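Local coordinates for protein SsfS6 (Streptomyces sp. SF2575, PDB 4FZR) that has the GT-B fold of two Rossmann-like domains and resembles the CIII-like proteins of erythromycin biosynthesis, at residues A[251-254]-A[255-259]; A[385-388]-A[389-392]. All coordinates share one frame; numbering follows the deposited sequence.

Interaction 1: residues A[251-254]-A[255-259]; sequences SLLQ and ALSQE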
ATOM      1  N   SER A 251     -28.897 -21.897  -6.399  1.00 86.17           N
ATOM      2  CA  SER A 251     -27.654 -21.590  -5.699  1.00 84.91           C
ATOM      3  C   SER A 251     -26.447 -21.199  -6.570  1.00 76.01           C
ATOM      4  O   SER A 251     -26.063 -20.028  -6.628  1.00 71.91           O
ATOM      5  CB  SER A 251     -27.294 -22.795  -4.830  1.00 87.93           C
ATOM      6  OG  SER A 251     -27.830 -23.990  -5.371  1.00 85.42           O
ATOM      7  N   LEU A 252     -25.861 -22.189  -7.235  1.00 76.09           N
ATOM      8  CA  LEU A 252     -24.553 -22.069  -7.895  1.00 72.85           C
ATOM      9  C   LEU A 252     -23.395 -21.964  -6.897  1.00 72.13           C
ATOM     10  O   LEU A 252     -22.606 -22.900  -6.774  1.00 67.15           O
ATOM     11  CB  LEU A 252     -24.498 -20.908  -8.894  1.00 64.47           C
ATOM     12  CG  LEU A 252     -23.308 -21.039  -9.857  1.00 66.25           C
ATOM     13  CD1 LEU A 252     -23.446 -22.291 -10.721  1.00 60.72           C
ATOM     14  CD2 LEU A 252     -23.147 -19.813 -10.740  1.00 74.93           C
ATOM     15  N   LEU A 253     -23.275 -20.842  -6.193  1.00 65.78           N
ATOM     16  CA  LEU A 253     -22.230 -20.729  -5.178  1.00 62.77           C
ATOM     17  C   LEU A 253     -22.527 -21.700  -4.042  1.00 66.04           C
ATOM     18  O   LEU A 253     -21.632 -22.396  -3.561  1.00 68.14           O
ATOM     19  CB  LEU A 253     -22.108 -19.306  -4.622  1.00 64.68           C
ATOM     20  CG  LEU A 253     -20.952 -19.154  -3.620  1.00 62.32           C
ATOM     21  CD1 LEU A 253     -19.607 -19.191  -4.338  1.00 55.63           C
ATOM     22  CD2 LEU A 253     -21.076 -17.895  -2.769  1.00 58.73           C
ATOM     23  N   GLN A 254     -23.786 -21.741  -3.617  1.00 64.51           N
ATOM     24  CA  GLN A 254     -24.198 -22.644  -2.551  1.00 72.56           C
ATOM     25  C   GLN A 254     -24.243 -24.084  -3.057  1.00 60.30           C
ATOM     26  O   GLN A 254     -24.103 -25.025  -2.281  1.00 59.91           O
ATOM     27  CB  GLN A 254     -25.576 -22.259  -2.020  1.00 75.64           C
ATOM     28  CG  GLN A 254     -25.722 -20.819  -1.586  1.00 85.62           C
ATOM     29  CD  GLN A 254     -27.168 -20.461  -1.315  1.00 93.61           C
ATOM     30  OE1 GLN A 254     -27.956 -20.268  -2.243  1.00 86.56           O
ATOM     31  NE2 GLN A 254     -27.529 -20.381  -0.039  1.00102.03           N
ATOM     32  N   ALA A 255     -24.433 -24.249  -4.363  1.00 62.10           N
ATOM     33  CA  ALA A 255     -24.567 -25.575  -4.961  1.00 58.16           C
ATOM     34  C   ALA A 255     -23.199 -26.228  -5.084  1.00 52.49           C
ATOM     35  O   ALA A 255     -22.995 -27.357  -4.634  1.00 44.58           O
ATOM     36  CB  ALA A 255     -25.233 -25.481  -6.326  1.00 56.00           C
ATOM     37  N   LEU A 256     -22.264 -25.508  -5.698  1.00 56.46           N
ATOM     38  CA  LEU A 256     -20.886 -25.968  -5.813  1.00 45.17           C
ATOM     39  C   LEU A 256     -20.297 -26.180  -4.423  1.00 44.36           C
ATOM     40  O   LEU A 256     -19.409 -27.006  -4.236  1.00 41.54           O
ATOM     41  CB  LEU A 256     -20.049 -24.942  -6.583  1.00 49.91           C
ATOM     42  CG  LEU A 256     -20.423 -24.700  -8.047  1.00 50.39           C
ATOM     43  CD1 LEU A 256     -19.755 -23.430  -8.558  1.00 45.10           C
ATOM     44  CD2 LEU A 256     -20.038 -25.891  -8.909  1.00 37.50           C
ATOM     45  N   SER A 257     -20.805 -25.430  -3.449  1.00 40.38           N
ATOM     46  CA  SER A 257     -20.314 -25.516  -2.076  1.00 48.51           C
ATOM     47  C   SER A 257     -20.688 -26.833  -1.395  1.00 55.95           C
ATOM     48  O   SER A 257     -19.971 -27.303  -0.510  1.00 54.97           O
ATOM     49  CB  SER A 257     -20.841 -24.340  -1.253  1.00 51.13           C
ATOM     50  OG  SER A 257     -20.244 -23.125  -1.669  1.00 64.17           O
ATOM     51  N   GLN A 258     -21.805 -27.426  -1.806  1.00 58.76           N
ATOM     52  CA  GLN A 258     -22.278 -28.667  -1.197  1.00 56.44           C
ATOM     53  C   GLN A 258     -21.778 -29.898  -1.948  1.00 48.98           C
ATOM     54  O   GLN A 258     -21.440 -30.910  -1.335  1.00 54.63           O
ATOM     55  CB  GLN A 258     -23.810 -28.691  -1.139  1.00 59.49           C
ATOM     56  CG  GLN A 258     -24.419 -27.565  -0.311  1.00 71.73           C
ATOM     57  CD  GLN A 258     -25.878 -27.809   0.034  1.00 77.41           C
ATOM     58  OE1 GLN A 258     -26.392 -28.912  -0.139  1.00 83.93           O
ATOM     59  NE2 GLN A 258     -26.550 -26.775   0.529  1.00 78.24           N
ATOM     60  N   GLU A 259     -21.719 -29.803  -3.272  1.00 44.73           N
ATOM     61  CA  GLU A 259     -21.375 -30.948  -4.111  1.00 50.89           C
ATOM     62  C   GLU A 259     -19.870 -31.207  -4.156  1.00 51.41           C
ATOM     63  O   GLU A 259     -19.432 -32.355  -4.224  1.00 43.69           O
ATOM     64  CB  GLU A 259     -21.892 -30.737  -5.540  1.00 49.89           C
ATOM     65  CG  GLU A 259     -23.374 -30.375  -5.648  1.00 52.14           C
ATOM     66  CD  GLU A 259     -24.294 -31.479  -5.157  1.00 57.16           C
ATOM     67  OE1 GLU A 259     -25.155 -31.930  -5.942  1.00 62.45           O
ATOM     68  OE2 GLU A 259     -24.172 -31.885  -3.982  1.00 62.08           O
TER
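The carbonyl oxygen of Leu252 takes two backbone N-H groups at the first turn of helix 253-259. Leu256 N reaches Leu252 O over 2.8 Å in a nearly straight bond, with an N-H...O angle of 168°. This donor lies 34° off the carbonyl plane. Ala255 N, at 3.3 Å from Leu252 O, gives a weak and bent second bond. Leu252 is the N-cap residue, just before the helix. The side chain of Leu256 also lies against this oxygen, with its CG 3.1 Å from Leu252 O. Past it, the leucine tips come together loosely: Leu252 CD1 is 4.4 Å from Leu256 CD1.

One residue on, Ser257 bends back to the carbonyl of Leu253. Its OG stands beside its own backbone N, at chi1 -69°, which swings the hydroxyl toward the preceding turn. Ser257 OG donates to Leu253 O, at a modelled length so short that its exact value is doubtful. Ser257 N adds a weak bond to the same oxygen, so backbone and side chain of one residue share one acceptor. Gln258 follows with a weak, long bond from its N to Gln254 O, and its CG lies 3.2 Å from that oxygen. At the start of the segment, Ser251 OG rests against the methyl of Ala255. At the other end, the carboxylate of Glu259 forms a salt bridge with Lys262.

This is plain helix-start packing at the surface of the C-terminal Rossmann-like domain. Leu253, Leu256 and Ser257 all meet Leu232. The inner side of the helix faces the sheet, where Leu253 and Ser257 touch Val269 of strand 266-269, while Leu256 also touches Val358 of helix 358-367.

Interaction 2: residues A[385-388]-A[389-392]; sequences LPTP and ADIV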
ATOM      1  N   LEU A 385      10.601 -12.971 -14.396  1.00 22.19           N
ATOM      2  CA  LEU A 385      10.341 -11.720 -15.095  1.00 19.67           C
ATOM      3  C   LEU A 385      10.709 -10.527 -14.214  1.00 21.44           C
ATOM      4  O   LEU A 385      10.765 -10.648 -12.988  1.00 21.46           O
ATOM      5  CB  LEU A 385       8.875 -11.648 -15.537  1.00 17.24           C
ATOM      6  CG  LEU A 385       8.443 -12.720 -16.543  1.00 28.95           C
ATOM      7  CD1 LEU A 385       6.965 -12.563 -16.888  1.00 22.35           C
ATOM      8  CD2 LEU A 385       9.307 -12.661 -17.802  1.00 23.55           C
ATOM      9  N   PRO A 386      10.994  -9.375 -14.840  1.00 19.99           N
ATOM     10  CA  PRO A 386      11.333  -8.155 -14.096  1.00 20.36           C
ATOM     11  C   PRO A 386      10.218  -7.764 -13.132  1.00 18.01           C
ATOM     12  O   PRO A 386       9.058  -7.740 -13.534  1.00 18.68           O
ATOM     13  CB  PRO A 386      11.475  -7.098 -15.200  1.00 25.54           C
ATOM     14  CG  PRO A 386      11.745  -7.872 -16.449  1.00 16.09           C
ATOM     15  CD  PRO A 386      11.009  -9.161 -16.297  1.00 17.17           C
ATOM     16  N   THR A 387      10.562  -7.475 -11.882  1.00 17.13           N
ATOM     17  CA  THR A 387       9.574  -7.056 -10.894  1.00 16.59           C
ATOM     18  C   THR A 387       9.112  -5.630 -11.179  1.00 17.69           C
ATOM     19  O   THR A 387       9.753  -4.910 -11.944  1.00 18.06           O
ATOM     20  CB  THR A 387      10.158  -7.087  -9.476  1.00 16.85           C
ATOM     21  OG1 THR A 387      11.125  -6.036  -9.331  1.00 12.75           O
ATOM     22  CG2 THR A 387      10.808  -8.431  -9.197  1.00 15.80           C
ATOM     23  N   PRO A 388       7.986  -5.221 -10.571  1.00 20.00           N
ATOM     24  CA  PRO A 388       7.545  -3.823 -10.641  1.00 15.50           C
ATOM     25  C   PRO A 388       8.636  -2.831 -10.226  1.00 11.35           C
ATOM     26  O   PRO A 388       8.718  -1.742 -10.795  1.00  9.16           O
ATOM     27  CB  PRO A 388       6.370  -3.789  -9.665  1.00 14.75           C
ATOM     28  CG  PRO A 388       5.782  -5.162  -9.784  1.00 12.17           C
ATOM     29  CD  PRO A 388       6.962  -6.087  -9.959  1.00 13.07           C
ATOM     30  N   ALA A 389       9.463  -3.200  -9.254  1.00 10.01           N
ATOM     31  CA  ALA A 389      10.583  -2.352  -8.855  1.00 15.71           C
ATOM     32  C   ALA A 389      11.573  -2.198 -10.013  1.00 20.99           C
ATOM     33  O   ALA A 389      12.106  -1.110 -10.245  1.00 16.41           O
ATOM     34  CB  ALA A 389      11.282  -2.926  -7.628  1.00 12.83           C
ATOM     35  N   ASP A 390      11.808  -3.291 -10.741  1.00 21.37           N
ATOM     36  CA  ASP A 390      12.692  -3.268 -11.908  1.00 17.12           C
ATOM     37  C   ASP A 390      12.136  -2.309 -12.963  1.00 19.60           C
ATOM     38  O   ASP A 390      12.870  -1.502 -13.536  1.00 26.04           O
ATOM     39  CB  ASP A 390      12.852  -4.667 -12.530  1.00 14.17           C
ATOM     40  CG  ASP A 390      13.536  -5.669 -11.602  1.00 22.69           C
ATOM     41  OD1 ASP A 390      14.356  -5.262 -10.753  1.00 23.35           O
ATOM     42  OD2 ASP A 390      13.260  -6.882 -11.735  1.00 26.25           O
ATOM     43  N   ILE A 391      10.833  -2.405 -13.217  1.00 14.60           N
ATOM     44  CA  ILE A 391      10.173  -1.578 -14.228  1.00 15.12           C
ATOM     45  C   ILE A 391      10.244  -0.084 -13.911  1.00 17.20           C
ATOM     46  O   ILE A 391      10.309   0.747 -14.817  1.00 22.68           O
ATOM     47  CB  ILE A 391       8.693  -1.980 -14.400  1.00 14.48           C
ATOM     48  CG1 ILE A 391       8.594  -3.352 -15.077  1.00 19.86           C
ATOM     49  CG2 ILE A 391       7.928  -0.914 -15.198  1.00 14.20           C
ATOM     50  CD1 ILE A 391       9.312  -3.451 -16.401  1.00 18.20           C
ATOM     51  N   VAL A 392      10.229   0.258 -12.628  1.00 18.98           N
ATOM     52  CA  VAL A 392      10.328   1.656 -12.231  1.00 22.11           C
ATOM     53  C   VAL A 392      11.672   2.230 -12.673  1.00 23.72           C
ATOM     54  O   VAL A 392      11.747   3.367 -13.138  1.00 25.16           O
ATOM     55  CB  VAL A 392      10.148   1.841 -10.707  1.00 19.14           C
ATOM     56  CG1 VAL A 392      10.480   3.270 -10.303  1.00 16.89           C
ATOM     57  CG2 VAL A 392       8.724   1.491 -10.290  1.00 12.50           C
TER
HETATM   58  O   HOH W   1      13.302  -6.531  -8.014  1.00 22.65           O
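Thr387 and Asp390 form a capping box at the start of helix 388-395, each side chain bonding to the backbone N-H of the other residue. Asp390 OD2 accepts from Thr387 N over 2.8 Å. The donor comes from above the carboxylate plane, 42° out of it. In return, Thr387 OG1 accepts from Asp390 N at 3.2 Å, with an N-H...O angle of 156°. The threonine torsion suits this bond: chi1 is 70°, so OG1 sits between its own N and carbonyl carbon and faces the opening turn. Asp390 CG lies beside its own backbone N, and this carries the carboxylate back over the N-cap residue.

The backbone closes the same turn. Ile391 N meets Thr387 O at 3.0 Å, in the carbonyl plane, while Asp390 N adds a weak bond to the same oxygen. Pro388 is the first helical residue; having no N-H, it loses nothing at a position where no turn precedes it to accept one. Before the cap, Pro386 lies against the aspartate, with its CB 3.9 Å from Asp390 CB.

Farther out, a water bridges the pair, bonded to Thr387 OG1 and donating to Asp390 OD1. That same OD1 forms a salt bridge with Arg393, so each carboxylate oxygen has a partner that limits its rotation. On the buried side, Ile391 packs on Leu185 and Ile187 of strand 185-188, and Pro388 on Ala38 of helix 33-41. The second subunit packs its Ala41 on Thr387 and Pro388, and Ala389 makes backbone hydrogen bonds to it. One residue further along the helix than the Ile391 bond, Val392 N bonds to Pro388 O at 3.1 Å, and Val392 CG2 lies 3.3 Å from this oxygen.

Interaction 1 comes first along the chain, and interaction 2 follows near the C-terminus. Their centres are about 40 Å apart, their nearest atoms about 30 Å, and they lie on opposite sides of the chain's centre. Both are helix starts, but they serve different halves of the GT-B fold. Helix 253-259 packs on the six-stranded parallel sheet of the C-terminal domain. Helix 388-395, though late in the sequence, lies against the seven-stranded sheet of the N-terminal domain. The chain thus crosses back to its first domain at its end, as in other GT-B proteins. Residues 385-392 also touch the second subunit, whereas residues 251-259 touch no other chain of the assembly.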